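Local coordinates for DNA translocase coupling protein (PDB 6O1W) that probably binds ATP and DNA as the FtsK/SpoIIIE-type motor that couples plasmid DNA to the conjugation machinery of Clostridium perfringens, at residues 238-242 and 253-257; 130-136 and 273-279. All blocks are in the same frame, centred on the assembly; numbering follows the deposited sequence.

Contact 1. Residues 238-242 and 253-257; sequences ELMDK and LVRIE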
ATOM      1  N   GLU A 238       7.592  16.163  -1.932  1.00 32.72           N
ATOM      2  CA  GLU A 238       8.642  17.065  -1.392  1.00 33.52           C
ATOM      3  C   GLU A 238       9.989  16.946  -2.169  1.00 39.36           C
ATOM      4  O   GLU A 238      10.786  17.890  -2.176  1.00 38.57           O
ATOM      5  CB  GLU A 238       8.867  16.788   0.104  1.00 34.43           C
ATOM      6  CG  GLU A 238       7.705  17.264   0.979  1.00 43.67           C
ATOM      7  CD  GLU A 238       7.640  16.779   2.419  1.00 64.04           C
ATOM      8  OE1 GLU A 238       8.559  16.053   2.868  1.00 43.54           O
ATOM      9  OE2 GLU A 238       6.644  17.116   3.097  1.00 63.78           O
ATOM     10  N   LEU A 239      10.228  15.788  -2.818  1.00 36.52           N
ATOM     11  CA  LEU A 239      11.436  15.554  -3.609  1.00 37.62           C
ATOM     12  C   LEU A 239      11.159  15.658  -5.125  1.00 46.71           C
ATOM     13  O   LEU A 239      12.068  16.000  -5.875  1.00 47.22           O
ATOM     14  CB  LEU A 239      12.009  14.147  -3.318  1.00 37.08           C
ATOM     15  CG  LEU A 239      12.576  13.840  -1.915  1.00 40.98           C
ATOM     16  CD1 LEU A 239      13.030  12.420  -1.842  1.00 39.70           C
ATOM     17  CD2 LEU A 239      13.762  14.755  -1.554  1.00 41.29           C
HETATM   18  N   MSE A 240       9.941  15.294  -5.572  1.00 46.16           N
HETATM   19  CA  MSE A 240       9.592  15.232  -6.996  1.00 48.40           C
HETATM   20  C   MSE A 240       8.864  16.448  -7.545  1.00 50.42           C
HETATM   21  O   MSE A 240       9.111  16.806  -8.693  1.00 49.39           O
HETATM   22  CB  MSE A 240       8.788  13.963  -7.314  1.00 52.35           C
HETATM   23  CG  MSE A 240       9.542  12.681  -7.054  1.00 62.64           C
HETATM   24 SE   MSE A 240      11.072  12.425  -8.230  1.00 75.57          SE
HETATM   25  CE  MSE A 240      12.317  11.500  -6.950  1.00 71.97           C
ATOM     26  N   ASP A 241       7.938  17.047  -6.776  1.00 47.06           N
ATOM     27  CA  ASP A 241       7.191  18.212  -7.245  1.00 47.88           C
ATOM     28  C   ASP A 241       8.065  19.465  -7.211  1.00 54.03           C
ATOM     29  O   ASP A 241       8.351  20.007  -6.140  1.00 53.62           O
ATOM     30  CB  ASP A 241       5.869  18.396  -6.486  1.00 50.13           C
ATOM     31  CG  ASP A 241       4.930  19.420  -7.095  1.00 66.64           C
ATOM     32  OD1 ASP A 241       5.410  20.510  -7.497  1.00 68.20           O
ATOM     33  OD2 ASP A 241       3.713  19.143  -7.156  1.00 74.65           O
ATOM     34  N   LYS A 242       8.476  19.921  -8.412  1.00 50.91           N
ATOM     35  CA  LYS A 242       9.365  21.066  -8.628  1.00 50.77           C
ATOM     36  C   LYS A 242       8.660  22.361  -9.089  1.00 55.81           C
ATOM     37  O   LYS A 242       9.344  23.357  -9.318  1.00 55.57           O
ATOM     38  CB  LYS A 242      10.418  20.682  -9.700  1.00 51.92           C
ATOM     39  CG  LYS A 242      11.265  19.459  -9.369  1.00 53.47           C
ATOM     40  CD  LYS A 242      11.988  18.912 -10.616  1.00 58.03           C
ATOM     41  CE  LYS A 242      11.868  17.402 -10.743  1.00 65.45           C
ATOM     42  NZ  LYS A 242      12.525  16.667  -9.610  1.00 69.21           N
ATOM     43  N   LEU A 253      16.766  19.623  -6.720  1.00 35.91           N
ATOM     44  CA  LEU A 253      15.732  18.562  -6.784  1.00 35.84           C
ATOM     45  C   LEU A 253      15.953  17.613  -7.975  1.00 37.58           C
ATOM     46  O   LEU A 253      15.722  16.419  -7.848  1.00 34.76           O
ATOM     47  CB  LEU A 253      14.301  19.141  -6.809  1.00 35.19           C
ATOM     48  CG  LEU A 253      13.805  19.827  -5.511  1.00 39.77           C
ATOM     49  CD1 LEU A 253      12.375  20.311  -5.658  1.00 39.24           C
ATOM     50  CD2 LEU A 253      13.915  18.916  -4.306  1.00 38.87           C
ATOM     51  N   VAL A 254      16.398  18.160  -9.126  1.00 35.22           N
ATOM     52  CA  VAL A 254      16.738  17.394 -10.334  1.00 35.10           C
ATOM     53  C   VAL A 254      17.895  16.450  -9.984  1.00 37.01           C
ATOM     54  O   VAL A 254      17.828  15.278 -10.319  1.00 37.52           O
ATOM     55  CB  VAL A 254      17.055  18.312 -11.558  1.00 39.38           C
ATOM     56  CG1 VAL A 254      17.685  17.529 -12.717  1.00 38.85           C
ATOM     57  CG2 VAL A 254      15.802  19.045 -12.028  1.00 39.28           C
ATOM     58  N   ARG A 255      18.919  16.953  -9.282  1.00 32.80           N
ATOM     59  CA  ARG A 255      20.092  16.176  -8.865  1.00 33.51           C
ATOM     60  C   ARG A 255      19.654  15.052  -7.924  1.00 36.93           C
ATOM     61  O   ARG A 255      20.010  13.910  -8.164  1.00 37.22           O
ATOM     62  CB  ARG A 255      21.110  17.106  -8.195  1.00 36.60           C
ATOM     63  CG  ARG A 255      22.571  16.813  -8.518  1.00 49.72           C
ATOM     64  CD  ARG A 255      23.407  18.089  -8.590  1.00 48.22           C
ATOM     65  NE  ARG A 255      23.323  18.893  -7.369  1.00 49.48           N
ATOM     66  CZ  ARG A 255      23.117  20.208  -7.338  1.00 52.98           C
ATOM     67  NH1 ARG A 255      23.001  20.897  -8.464  1.00 39.23           N
ATOM     68  NH2 ARG A 255      23.030  20.843  -6.178  1.00 44.40           N
ATOM     69  N   ILE A 256      18.794  15.359  -6.926  1.00 32.89           N
ATOM     70  CA  ILE A 256      18.222  14.383  -5.986  1.00 32.72           C
ATOM     71  C   ILE A 256      17.397  13.306  -6.718  1.00 37.54           C
ATOM     72  O   ILE A 256      17.471  12.127  -6.335  1.00 36.88           O
ATOM     73  CB  ILE A 256      17.396  15.075  -4.877  1.00 34.73           C
ATOM     74  CG1 ILE A 256      18.317  15.889  -3.956  1.00 33.76           C
ATOM     75  CG2 ILE A 256      16.553  14.037  -4.072  1.00 35.47           C
ATOM     76  CD1 ILE A 256      17.588  16.965  -3.065  1.00 35.06           C
ATOM     77  N   GLU A 257      16.568  13.720  -7.724  1.00 32.94           N
ATOM     78  CA  GLU A 257      15.745  12.787  -8.517  1.00 32.83           C
ATOM     79  C   GLU A 257      16.666  11.804  -9.285  1.00 36.76           C
ATOM     80  O   GLU A 257      16.356  10.608  -9.363  1.00 36.04           O
ATOM     81  CB  GLU A 257      14.816  13.550  -9.474  1.00 34.74           C
ATOM     82  CG  GLU A 257      14.149  12.684 -10.536  1.00 49.45           C
ATOM     83  CD  GLU A 257      13.251  13.393 -11.532  1.00 72.28           C
ATOM     84  OE1 GLU A 257      13.481  14.594 -11.812  1.00 69.88           O
ATOM     85  OE2 GLU A 257      12.322  12.734 -12.050  1.00 57.67           O
TER
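K242 and E257 make the one salt bridge between residues 238-242, the end of a short helix with the turn that follows it, and residues 253-257 of helix 247-266. K242 NZ lies 3.2 Å from E257 OE1. The ammonium group comes from above the carboxylate plane, 62° out of it. The lysine chain bends at chi3 (-134°) and chi4 (-63°), and these bends bring NZ round to the glutamate. The two side chains cross at about a right angle.

The aliphatic part of K242 packs as well. Its CG lies 4.0 Å from L253 CD1, and the two chains run past one another head to tail. K242 CD touches V254 CG2, the two side chains again crossing steeply.

Van der Waals contacts make up the rest. L253 points toward 238-242 and lays its methyls on backbone carbonyls: CD2 is 3.8 Å from L239 O, and CD1 rests near D241 O. L239 CD2 meets I256 CG2 at 3.8 Å in an apolar contact, branch to branch at about a right angle. F192 of helix 185-209 touches both of these side chains. M240 is selenomethionine. Its SE sits 3.9 Å from E257 CG, and its CE lies against E257 CA and CB, so the stem of E257 is packed while its carboxylate reaches K242.

E238 turns its carboxylate away from this helix and accepts a hydrogen bond from F165 N through OE1.

The arrangement is the packing of a short helix and its exit turn on the next helix, 247-266, within the FtsK/SpoIIIE-family motor domain, with a buried leucine-isoleucine side and a salt bridge at its partly exposed margin.

Contact 2. Residues 130-136 and 273-279; sequences PHILSAG and NLCIGVQ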
ATOM      1  N   PRO A 130      12.553  -4.911  -3.687  1.00 28.91           N
ATOM      2  CA  PRO A 130      13.275  -4.054  -2.727  1.00 28.88           C
ATOM      3  C   PRO A 130      12.670  -2.708  -2.350  1.00 34.03           C
ATOM      4  O   PRO A 130      13.127  -2.127  -1.354  1.00 35.37           O
ATOM      5  CB  PRO A 130      14.647  -3.853  -3.399  1.00 29.83           C
ATOM      6  CG  PRO A 130      14.386  -4.020  -4.872  1.00 32.57           C
ATOM      7  CD  PRO A 130      13.283  -5.028  -4.975  1.00 28.37           C
ATOM      8  N   HIS A 131      11.706  -2.188  -3.133  1.00 28.12           N
ATOM      9  CA  HIS A 131      11.126  -0.875  -2.854  1.00 25.45           C
ATOM     10  C   HIS A 131       9.616  -0.907  -2.773  1.00 28.56           C
ATOM     11  O   HIS A 131       8.964  -1.719  -3.439  1.00 28.72           O
ATOM     12  CB  HIS A 131      11.628   0.182  -3.856  1.00 25.27           C
ATOM     13  CG  HIS A 131      13.105   0.119  -4.078  1.00 27.45           C
ATOM     14  ND1 HIS A 131      14.006   0.343  -3.043  1.00 28.77           N
ATOM     15  CD2 HIS A 131      13.795  -0.206  -5.194  1.00 28.73           C
ATOM     16  CE1 HIS A 131      15.208   0.171  -3.570  1.00 27.55           C
ATOM     17  NE2 HIS A 131      15.135  -0.162  -4.860  1.00 27.79           N
ATOM     18  N   ILE A 132       9.067  -0.042  -1.930  1.00 24.54           N
ATOM     19  CA  ILE A 132       7.634   0.037  -1.635  1.00 25.51           C
ATOM     20  C   ILE A 132       7.123   1.468  -1.799  1.00 30.17           C
ATOM     21  O   ILE A 132       7.743   2.419  -1.309  1.00 28.47           O
ATOM     22  CB  ILE A 132       7.394  -0.438  -0.172  1.00 28.47           C
ATOM     23  CG1 ILE A 132       7.875  -1.898   0.028  1.00 30.50           C
ATOM     24  CG2 ILE A 132       5.921  -0.234   0.263  1.00 28.17           C
ATOM     25  CD1 ILE A 132       7.914  -2.423   1.474  1.00 34.63           C
ATOM     26  N   LEU A 133       5.970   1.602  -2.431  1.00 26.16           N
ATOM     27  CA  LEU A 133       5.301   2.884  -2.548  1.00 25.70           C
ATOM     28  C   LEU A 133       3.935   2.706  -1.865  1.00 29.65           C
ATOM     29  O   LEU A 133       3.170   1.779  -2.210  1.00 28.64           O
ATOM     30  CB  LEU A 133       5.139   3.279  -4.030  1.00 26.23           C
ATOM     31  CG  LEU A 133       4.368   4.611  -4.290  1.00 33.16           C
ATOM     32  CD1 LEU A 133       5.288   5.794  -4.189  1.00 33.09           C
ATOM     33  CD2 LEU A 133       3.769   4.637  -5.696  1.00 38.93           C
ATOM     34  N   SER A 134       3.648   3.566  -0.889  1.00 24.32           N
ATOM     35  CA  SER A 134       2.391   3.532  -0.140  1.00 25.00           C
ATOM     36  C   SER A 134       1.653   4.824  -0.404  1.00 32.14           C
ATOM     37  O   SER A 134       2.181   5.900  -0.109  1.00 32.01           O
ATOM     38  CB  SER A 134       2.647   3.291   1.353  1.00 28.62           C
ATOM     39  OG  SER A 134       1.461   3.354   2.130  1.00 30.23           O
ATOM     40  N   ALA A 135       0.461   4.719  -1.045  1.00 28.24           N
ATOM     41  CA  ALA A 135      -0.340   5.859  -1.432  1.00 28.67           C
ATOM     42  C   ALA A 135      -1.694   5.888  -0.765  1.00 31.97           C
ATOM     43  O   ALA A 135      -2.349   4.867  -0.664  1.00 30.26           O
ATOM     44  CB  ALA A 135      -0.502   5.909  -2.938  1.00 29.33           C
ATOM     45  N   GLY A 136      -2.106   7.068  -0.330  1.00 30.96           N
ATOM     46  CA  GLY A 136      -3.383   7.240   0.348  1.00 31.91           C
ATOM     47  C   GLY A 136      -3.622   8.662   0.806  1.00 38.45           C
ATOM     48  O   GLY A 136      -2.668   9.431   0.962  1.00 37.76           O
ATOM     49  N   ASN A 273      16.906  -0.164   0.759  1.00 25.99           N
ATOM     50  CA  ASN A 273      15.476  -0.171   0.474  1.00 27.07           C
ATOM     51  C   ASN A 273      14.768   1.165   0.651  1.00 31.89           C
ATOM     52  O   ASN A 273      14.919   1.837   1.671  1.00 30.06           O
ATOM     53  CB  ASN A 273      14.783  -1.256   1.313  1.00 27.13           C
ATOM     54  CG  ASN A 273      15.524  -2.573   1.279  1.00 38.92           C
ATOM     55  OD1 ASN A 273      16.132  -2.975   2.248  1.00 33.60           O
ATOM     56  ND2 ASN A 273      15.508  -3.264   0.160  1.00 28.59           N
ATOM     57  N   LEU A 274      13.992   1.545  -0.366  1.00 31.65           N
ATOM     58  CA  LEU A 274      13.202   2.787  -0.356  1.00 32.12           C
ATOM     59  C   LEU A 274      11.756   2.489   0.015  1.00 35.96           C
ATOM     60  O   LEU A 274      11.152   1.613  -0.609  1.00 34.53           O
ATOM     61  CB  LEU A 274      13.255   3.473  -1.736  1.00 31.47           C
ATOM     62  CG  LEU A 274      14.614   4.014  -2.146  1.00 36.63           C
ATOM     63  CD1 LEU A 274      14.667   4.300  -3.641  1.00 36.47           C
ATOM     64  CD2 LEU A 274      14.987   5.249  -1.344  1.00 38.89           C
ATOM     65  N   CYS A 275      11.226   3.181   1.036  1.00 34.12           N
ATOM     66  CA  CYS A 275       9.831   3.090   1.493  1.00 37.01           C
ATOM     67  C   CYS A 275       9.276   4.475   1.311  1.00 35.95           C
ATOM     68  O   CYS A 275       9.632   5.398   2.062  1.00 33.77           O
ATOM     69  CB  CYS A 275       9.718   2.624   2.945  1.00 41.07           C
ATOM     70  SG  CYS A 275      10.234   0.908   3.215  1.00 47.69           S
ATOM     71  N   ILE A 276       8.457   4.640   0.264  1.00 30.85           N
ATOM     72  CA  ILE A 276       7.940   5.941  -0.161  1.00 30.31           C
ATOM     73  C   ILE A 276       6.453   6.140   0.108  1.00 33.62           C
ATOM     74  O   ILE A 276       5.636   5.328  -0.308  1.00 31.69           O
ATOM     75  CB  ILE A 276       8.241   6.167  -1.667  1.00 34.23           C
ATOM     76  CG1 ILE A 276       9.692   5.812  -2.046  1.00 34.82           C
ATOM     77  CG2 ILE A 276       7.887   7.604  -2.087  1.00 35.38           C
ATOM     78  CD1 ILE A 276       9.894   5.554  -3.528  1.00 35.83           C
ATOM     79  N   GLY A 277       6.117   7.270   0.719  1.00 29.98           N
ATOM     80  CA  GLY A 277       4.738   7.685   0.926  1.00 28.90           C
ATOM     81  C   GLY A 277       4.340   8.738  -0.094  1.00 33.69           C
ATOM     82  O   GLY A 277       5.158   9.592  -0.476  1.00 32.29           O
ATOM     83  N   VAL A 278       3.094   8.658  -0.579  1.00 31.61           N
ATOM     84  CA  VAL A 278       2.506   9.613  -1.524  1.00 33.15           C
ATOM     85  C   VAL A 278       1.066   9.933  -1.100  1.00 35.39           C
ATOM     86  O   VAL A 278       0.223   9.039  -1.006  1.00 33.35           O
ATOM     87  CB  VAL A 278       2.599   9.213  -3.026  1.00 39.93           C
ATOM     88  CG1 VAL A 278       3.973   9.483  -3.599  1.00 40.20           C
ATOM     89  CG2 VAL A 278       2.239   7.764  -3.248  1.00 40.71           C
ATOM     90  N   GLN A 279       0.782  11.199  -0.855  1.00 33.17           N
ATOM     91  CA  GLN A 279      -0.575  11.582  -0.465  1.00 33.96           C
ATOM     92  C   GLN A 279      -1.527  11.820  -1.670  1.00 40.73           C
ATOM     93  O   GLN A 279      -2.724  11.476  -1.614  1.00 40.45           O
ATOM     94  CB  GLN A 279      -0.534  12.820   0.426  1.00 34.24           C
ATOM     95  CG  GLN A 279      -1.852  13.075   1.124  1.00 47.18           C
ATOM     96  CD  GLN A 279      -1.876  14.467   1.649  1.00 70.82           C
ATOM     97  OE1 GLN A 279      -2.448  15.374   1.030  1.00 71.64           O
ATOM     98  NE2 GLN A 279      -1.228  14.666   2.788  1.00 57.13           N
TER
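N273 opens the pairing with P130. Its ND2 gives a hydrogen bond to P130 O (3.0 Å), on a lone pair in the carbonyl plane, while OD1 is bonded to R228.

L274 comes next, against H131. L274 N donates to H131 ND1 at 2.9 Å, close to the ring plane. The imidazole thus takes the place of a backbone acceptor, consistent with an unprotonated ND1; NE2 has a weak hydrogen bond to A264 O. With chi1 at -46°, the ring is set beside its own backbone N and reaches the neighbouring strand. L274 CD1 lies over one ring face, offset toward the rim, as a CH-pi contact 4.3 Å from the centroid of the H131 ring; P130 CB covers the other face. L274 O accepts from I132 N.

C275 pairs with I132 on the face covered by helix 142-155. I276 N then donates to I132 O, and I276 O receives S134 N in a nearly straight bond of 2.7 Å. I276 CG2 meets L133 CD1 at 3.8 Å on the opposite face. G277 sits beside S134, whose OG is bonded to K142 O.

V278 N donates to S134 O, and V278 O accepts from G136 N (3.1 Å). V278 CG2 presses on A135 CB at 3.3 Å, a tight fit, and also touches L133 CD1. At Q279 the strand has ended.

From I132 to G136 the bonds are those of parallel strands; at the entry, H131 and N273 supply side-chain partners instead. The regular bonding reaches G136, the first residue of the predicted Walker A loop, and probably helps to position the start of the ATP site.

Overall arrangement
Both contacts belong to the FtsK/SpoIIIE-type motor region, but at different depths. Contact 2 is buried, its centre about 8 Å from the centre of the chain, and joins two neighbouring parallel strands of the central mixed sheet. Contact 1 is partly buried, its centre about 22 Å from the centre of the chain, and joins two helices. They share no element, and contact 1 and contact 2 do not touch: the nearest atoms of the two contacts are about 7 Å apart. Helix 247-266 of contact 1 is followed in the chain by strand 272-278 of contact 2. The chemistry follows the place. Backbone hydrogen bonds dominate in the sheet, whereas side chains do the work between the helices, where a salt bridge stands at the partly exposed side.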